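Local structure of TRAP dicarboxylate transporter-DctP subunit (4PFI) at residues 57-68 with 262-273. The protein probably binds a small solute, perhaps a dicarboxylate, in the periplasm and delivers it to a TRAP-type membrane transporter. Numbering follows the deposited sequence.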
loop_
_atom_site.group_PDB
_atom_site.type_symbol
_atom_site.label_atom_id
_atom_site.label_comp_id
_atom_site.label_asym_id
_atom_site.label_seq_id
_atom_site.Cartn_x
_atom_site.Cartn_y
_atom_site.Cartn_z
ATOM N N PHE A 57 -13.459 -7.072 -9.836
ATOM C CA PHE A 57 -14.273 -7.636 -8.763
ATOM C C PHE A 57 -15.755 -7.503 -9.118
ATOM O O PHE A 57 -16.543 -8.416 -8.876
ATOM C CB PHE A 57 -13.994 -6.926 -7.441
ATOM C CG PHE A 57 -14.844 -7.396 -6.289
ATOM C CD1 PHE A 57 -14.501 -8.541 -5.576
ATOM C CD2 PHE A 57 -15.959 -6.680 -5.896
ATOM C CE1 PHE A 57 -15.262 -8.969 -4.496
ATOM C CE2 PHE A 57 -16.735 -7.098 -4.815
ATOM C CZ PHE A 57 -16.392 -8.245 -4.114
ATOM N N ARG A 58 -16.111 -6.367 -9.719
ATOM C CA ARG A 58 -17.484 -6.110 -10.132
ATOM C C ARG A 58 -17.906 -7.077 -11.210
ATOM O O ARG A 58 -18.931 -7.735 -11.071
ATOM C CB ARG A 58 -17.658 -4.666 -10.638
ATOM C CG ARG A 58 -19.071 -4.324 -11.141
ATOM C CD ARG A 58 -19.186 -2.879 -11.569
ATOM N NE ARG A 58 -18.186 -2.596 -12.591
ATOM C CZ ARG A 58 -17.696 -1.385 -12.856
ATOM N NH1 ARG A 58 -18.134 -0.323 -12.185
ATOM N NH2 ARG A 58 -16.769 -1.231 -13.804
ATOM N N GLU A 59 -17.121 -7.156 -12.287
ATOM C CA GLU A 59 -17.482 -7.990 -13.437
ATOM C C GLU A 59 -17.658 -9.440 -13.023
ATOM O O GLU A 59 -18.590 -10.105 -13.459
ATOM C CB GLU A 59 -16.430 -7.900 -14.538
ATOM C CG GLU A 59 -16.550 -6.640 -15.342
ATOM C CD GLU A 59 -15.321 -6.348 -16.192
ATOM O OE1 GLU A 59 -14.208 -6.791 -15.823
ATOM O OE2 GLU A 59 -15.464 -5.663 -17.235
ATOM N N GLN A 60 -16.764 -9.905 -12.159
ATOM C CA GLN A 60 -16.748 -11.288 -11.702
ATOM C C GLN A 60 -17.940 -11.591 -10.807
ATOM O O GLN A 60 -18.640 -12.578 -11.008
ATOM C CB GLN A 60 -15.462 -11.583 -10.927
ATOM C CG GLN A 60 -15.279 -13.055 -10.536
ATOM C CD GLN A 60 -15.125 -13.963 -11.742
ATOM O OE1 GLN A 60 -14.922 -13.481 -12.857
ATOM N NE2 GLN A 60 -15.210 -15.284 -11.530
ATOM N N VAL A 61 -18.154 -10.762 -9.800
ATOM C CA VAL A 61 -19.251 -10.996 -8.876
ATOM C C VAL A 61 -20.642 -10.936 -9.556
ATOM O O VAL A 61 -21.531 -11.708 -9.215
ATOM C CB VAL A 61 -19.179 -10.043 -7.676
ATOM C CG1 VAL A 61 -20.508 -9.944 -6.978
ATOM C CG2 VAL A 61 -18.117 -10.544 -6.721
ATOM N N GLU A 62 -20.815 -10.045 -10.524
ATOM C CA GLU A 62 -22.089 -9.911 -11.220
ATOM C C GLU A 62 -22.354 -11.148 -12.091
ATOM O O GLU A 62 -23.477 -11.665 -12.135
ATOM C CB GLU A 62 -22.106 -8.611 -12.041
ATOM C CG GLU A 62 -22.083 -7.340 -11.139
ATOM C CD GLU A 62 -22.265 -6.017 -11.889
ATOM O OE1 GLU A 62 -22.060 -5.971 -13.124
ATOM O OE2 GLU A 62 -22.600 -5.005 -11.231
ATOM N N ALA A 63 -21.310 -11.651 -12.740
ATOM C CA ALA A 63 -21.438 -12.839 -13.581
ATOM C C ALA A 63 -21.674 -14.135 -12.770
ATOM O O ALA A 63 -22.402 -15.010 -13.218
ATOM C CB ALA A 63 -20.214 -12.978 -14.478
ATOM N N LEU A 64 -21.057 -14.239 -11.589
ATOM C CA LEU A 64 -21.230 -15.389 -10.689
ATOM C C LEU A 64 -22.619 -15.418 -10.068
ATOM O O LEU A 64 -23.204 -16.488 -9.867
ATOM C CB LEU A 64 -20.236 -15.335 -9.527
ATOM C CG LEU A 64 -18.760 -15.598 -9.820
ATOM C CD1 LEU A 64 -17.900 -14.986 -8.722
ATOM C CD2 LEU A 64 -18.496 -17.086 -9.954
ATOM N N SER A 65 -23.117 -14.227 -9.755
ATOM C CA SER A 65 -24.344 -14.043 -9.007
ATOM C C SER A 65 -25.570 -14.033 -9.931
ATOM O O SER A 65 -26.701 -14.047 -9.452
ATOM C CB SER A 65 -24.276 -12.729 -8.215
ATOM O OG SER A 65 -24.526 -11.608 -9.050
ATOM N N GLY A 66 -25.336 -14.001 -11.243
ATOM C CA GLY A 66 -26.412 -13.940 -12.212
ATOM C C GLY A 66 -27.255 -12.689 -12.071
ATOM O O GLY A 66 -28.469 -12.736 -12.234
ATOM N N GLY A 67 -26.625 -11.563 -11.767
ATOM C CA GLY A 67 -27.361 -10.317 -11.614
ATOM C C GLY A 67 -28.041 -10.116 -10.265
ATOM O O GLY A 67 -28.499 -9.016 -9.975
ATOM N N ARG A 68 -28.100 -11.169 -9.449
ATOM C CA ARG A 68 -28.649 -11.106 -8.094
ATOM C C ARG A 68 -27.851 -10.124 -7.200
ATOM O O ARG A 68 -28.360 -9.617 -6.199
ATOM C CB ARG A 68 -28.652 -12.518 -7.477
ATOM C CG ARG A 68 -29.322 -12.630 -6.110
ATOM C CD ARG A 68 -28.696 -13.726 -5.232
ATOM N NE ARG A 68 -28.920 -15.077 -5.749
ATOM C CZ ARG A 68 -28.541 -16.191 -5.123
ATOM N NH1 ARG A 68 -27.906 -16.111 -3.953
ATOM N NH2 ARG A 68 -28.794 -17.383 -5.666
ATOM N N GLN A 262 -23.262 -18.810 0.549
ATOM C CA GLN A 262 -23.046 -18.771 -0.894
ATOM C C GLN A 262 -22.408 -17.464 -1.350
ATOM O O GLN A 262 -21.438 -17.460 -2.110
ATOM C CB GLN A 262 -24.359 -18.944 -1.645
ATOM C CG GLN A 262 -24.168 -18.993 -3.148
ATOM C CD GLN A 262 -25.475 -19.067 -3.898
ATOM O OE1 GLN A 262 -26.478 -18.506 -3.462
ATOM N NE2 GLN A 262 -25.477 -19.765 -5.033
ATOM N N GLU A 263 -22.978 -16.353 -0.904
ATOM C CA GLU A 263 -22.478 -15.047 -1.287
ATOM C C GLU A 263 -21.115 -14.808 -0.646
ATOM O O GLU A 263 -20.244 -14.212 -1.256
ATOM C CB GLU A 263 -23.473 -13.971 -0.884
ATOM C CG GLU A 263 -24.795 -14.130 -1.589
ATOM C CD GLU A 263 -25.878 -13.265 -0.995
ATOM O OE1 GLU A 263 -27.065 -13.648 -1.111
ATOM O OE2 GLU A 263 -25.542 -12.214 -0.406
ATOM N N ARG A 264 -20.932 -15.322 0.565
ATOM C CA ARG A 264 -19.662 -15.228 1.271
ATOM C C ARG A 264 -18.586 -16.010 0.532
ATOM O O ARG A 264 -17.400 -15.740 0.689
ATOM C CB ARG A 264 -19.798 -15.766 2.697
ATOM C CG ARG A 264 -18.587 -15.516 3.591
ATOM C CD ARG A 264 -18.757 -16.096 4.984
ATOM N NE ARG A 264 -20.019 -15.691 5.600
ATOM C CZ ARG A 264 -20.336 -15.889 6.876
ATOM N NH1 ARG A 264 -19.480 -16.482 7.701
ATOM N NH2 ARG A 264 -21.513 -15.484 7.331
ATOM N N LYS A 265 -18.995 -16.988 -0.268
ATOM C CA LYS A 265 -18.047 -17.721 -1.090
ATOM C C LYS A 265 -17.757 -16.949 -2.369
ATOM O O LYS A 265 -16.637 -16.952 -2.849
ATOM C CB LYS A 265 -18.568 -19.120 -1.408
ATOM C CG LYS A 265 -18.178 -20.150 -0.369
ATOM C CD LYS A 265 -19.002 -21.420 -0.504
ATOM C CE LYS A 265 -18.927 -22.000 -1.905
ATOM N NZ LYS A 265 -19.825 -23.176 -2.038
ATOM N N TRP A 266 -18.773 -16.289 -2.914
ATOM C CA TRP A 266 -18.592 -15.437 -4.082
ATOM C C TRP A 266 -17.612 -14.320 -3.722
ATOM O O TRP A 266 -16.661 -14.046 -4.447
ATOM C CB TRP A 266 -19.933 -14.842 -4.505
ATOM C CG TRP A 266 -20.846 -15.833 -5.156
ATOM C CD1 TRP A 266 -20.497 -17.041 -5.685
ATOM C CD2 TRP A 266 -22.261 -15.709 -5.344
ATOM N NE1 TRP A 266 -21.603 -17.676 -6.196
ATOM C CE2 TRP A 266 -22.700 -16.880 -6.000
ATOM C CE3 TRP A 266 -23.199 -14.723 -5.026
ATOM C CZ2 TRP A 266 -24.034 -17.091 -6.346
ATOM C CZ3 TRP A 266 -24.528 -14.936 -5.367
ATOM C CH2 TRP A 266 -24.929 -16.110 -6.022
ATOM N N LEU A 267 -17.858 -13.707 -2.573
ATOM C CA LEU A 267 -17.000 -12.680 -2.012
ATOM C C LEU A 267 -15.575 -13.207 -1.799
ATOM O O LEU A 267 -14.626 -12.684 -2.386
ATOM C CB LEU A 267 -17.599 -12.199 -0.692
ATOM C CG LEU A 267 -16.905 -11.058 0.049
ATOM C CD1 LEU A 267 -16.621 -9.860 -0.860
ATOM C CD2 LEU A 267 -17.766 -10.638 1.244
ATOM N N GLU A 268 -15.427 -14.250 -0.980
ATOM C CA GLU A 268 -14.099 -14.733 -0.601
ATOM C C GLU A 268 -13.295 -15.422 -1.722
ATOM O O GLU A 268 -12.067 -15.289 -1.768
ATOM C CB GLU A 268 -14.171 -15.633 0.638
ATOM C CG GLU A 268 -14.368 -14.849 1.926
ATOM C CD GLU A 268 -14.089 -15.665 3.182
ATOM O OE1 GLU A 268 -14.585 -16.811 3.282
ATOM O OE2 GLU A 268 -13.369 -15.157 4.073
ATOM N N GLU A 269 -13.968 -16.140 -2.616
ATOM C CA GLU A 269 -13.283 -16.839 -3.705
ATOM C C GLU A 269 -12.803 -15.857 -4.778
ATOM O O GLU A 269 -11.757 -16.057 -5.398
ATOM C CB GLU A 269 -14.195 -17.882 -4.354
ATOM C CG GLU A 269 -14.265 -19.208 -3.612
ATOM C CD GLU A 269 -15.260 -20.184 -4.241
ATOM O OE1 GLU A 269 -16.042 -19.765 -5.125
ATOM O OE2 GLU A 269 -15.260 -21.376 -3.852
ATOM N N THR A 270 -13.587 -14.811 -5.006
ATOM C CA THR A 270 -13.217 -13.786 -5.970
ATOM C C THR A 270 -12.010 -12.996 -5.489
ATOM O O THR A 270 -11.094 -12.742 -6.256
ATOM C CB THR A 270 -14.353 -12.806 -6.220
ATOM O OG1 THR A 270 -15.453 -13.510 -6.801
ATOM C CG2 THR A 270 -13.883 -11.708 -7.157
ATOM N N ILE A 271 -12.030 -12.599 -4.220
ATOM C CA ILE A 271 -10.904 -11.905 -3.606
ATOM C C ILE A 271 -9.654 -12.773 -3.748
ATOM O O ILE A 271 -8.544 -12.273 -3.998
ATOM C CB ILE A 271 -11.157 -11.629 -2.115
ATOM C CG1 ILE A 271 -12.262 -10.589 -1.933
ATOM C CG2 ILE A 271 -9.901 -11.138 -1.439
ATOM C CD1 ILE A 271 -12.072 -9.325 -2.754
ATOM N N ALA A 272 -9.857 -14.079 -3.598
ATOM C CA ALA A 272 -8.788 -15.061 -3.658
ATOM C C ALA A 272 -8.203 -15.139 -5.062
ATOM O O ALA A 272 -6.990 -15.183 -5.220
ATOM C CB ALA A 272 -9.313 -16.443 -3.207
ATOM N N GLN A 273 -9.068 -15.148 -6.073
ATOM C CA GLN A 273 -8.658 -15.203 -7.471
ATOM C C GLN A 273 -7.905 -13.946 -7.854
ATOM O O GLN A 273 -6.890 -13.992 -8.542
ATOM C CB GLN A 273 -9.881 -15.294 -8.383
ATOM C CG GLN A 273 -10.386 -16.712 -8.658
ATOM C CD GLN A 273 -11.292 -16.777 -9.880
ATOM O OE1 GLN A 273 -11.246 -15.895 -10.746
ATOM N NE2 GLN A 273 -12.119 -17.815 -9.957
HETATM O O HOH W 1 -14.440 -15.615 -8.616
HETATM O O HOH W 2 -14.636 -18.287 -12.007
#
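T270 is the central bump of this helix pair. It fits as a knob into the hole formed by F57, Q60, V61 and L64. T270 CG2 lies anti to the backbone N and reaches CD1 of F57 at 3.6 Å. OG1 turns the other way, past CD1 of L64. T270 OG1 also bonds back to W266 O at 2.7 Å. That oxygen accepts from the backbone N of T270 as well. The hydroxyl is thus fixed inside a mostly apolar hollow, where a water joins it to NE2 of Q60.

On the deep side, the F57 ring also packs against L267 and I271. L267 CD1 meets F57 CZ at the ring edge, 3.6 Å away, and I271 CD1 packs by CE1. L96 of strand 96-99 touches both F57 and L267, so this side of the contact lies on the sheet.

W266 lies flat against the last turn of helix 49-65, with Q262 O over its other face. CA of S65 makes a CH-pi contact 3.9 Å from the centroid of the W266 six-membered ring, and CB of L64 sits over the W266 five-membered ring. Replacing W266 with an alanine would probably open a gap beside L64 and S65 and take away the surface under the R68 guanidinium, leaving it held mainly by Q262. R68 closes the type I' turn that begins at S65. Its chain bends at chi2 and chi3 to bring a guanidinium face onto CH2 of W266. R68 NH1 then bonds to OE1 of Q262 at 2.8 Å, from above the amide plane. A long salt bridge runs to E263 OE1.

The short axes of 57-65 and 263-273 make 143°, roughly antiparallel, where helix 49-65 packs on the start of helix 263-296. The chemistry suggests that packing of T270, F57 and W266 carries the contact, while the exposed R68-Q262 bond and the Q60 water bridge add polar links at its margin.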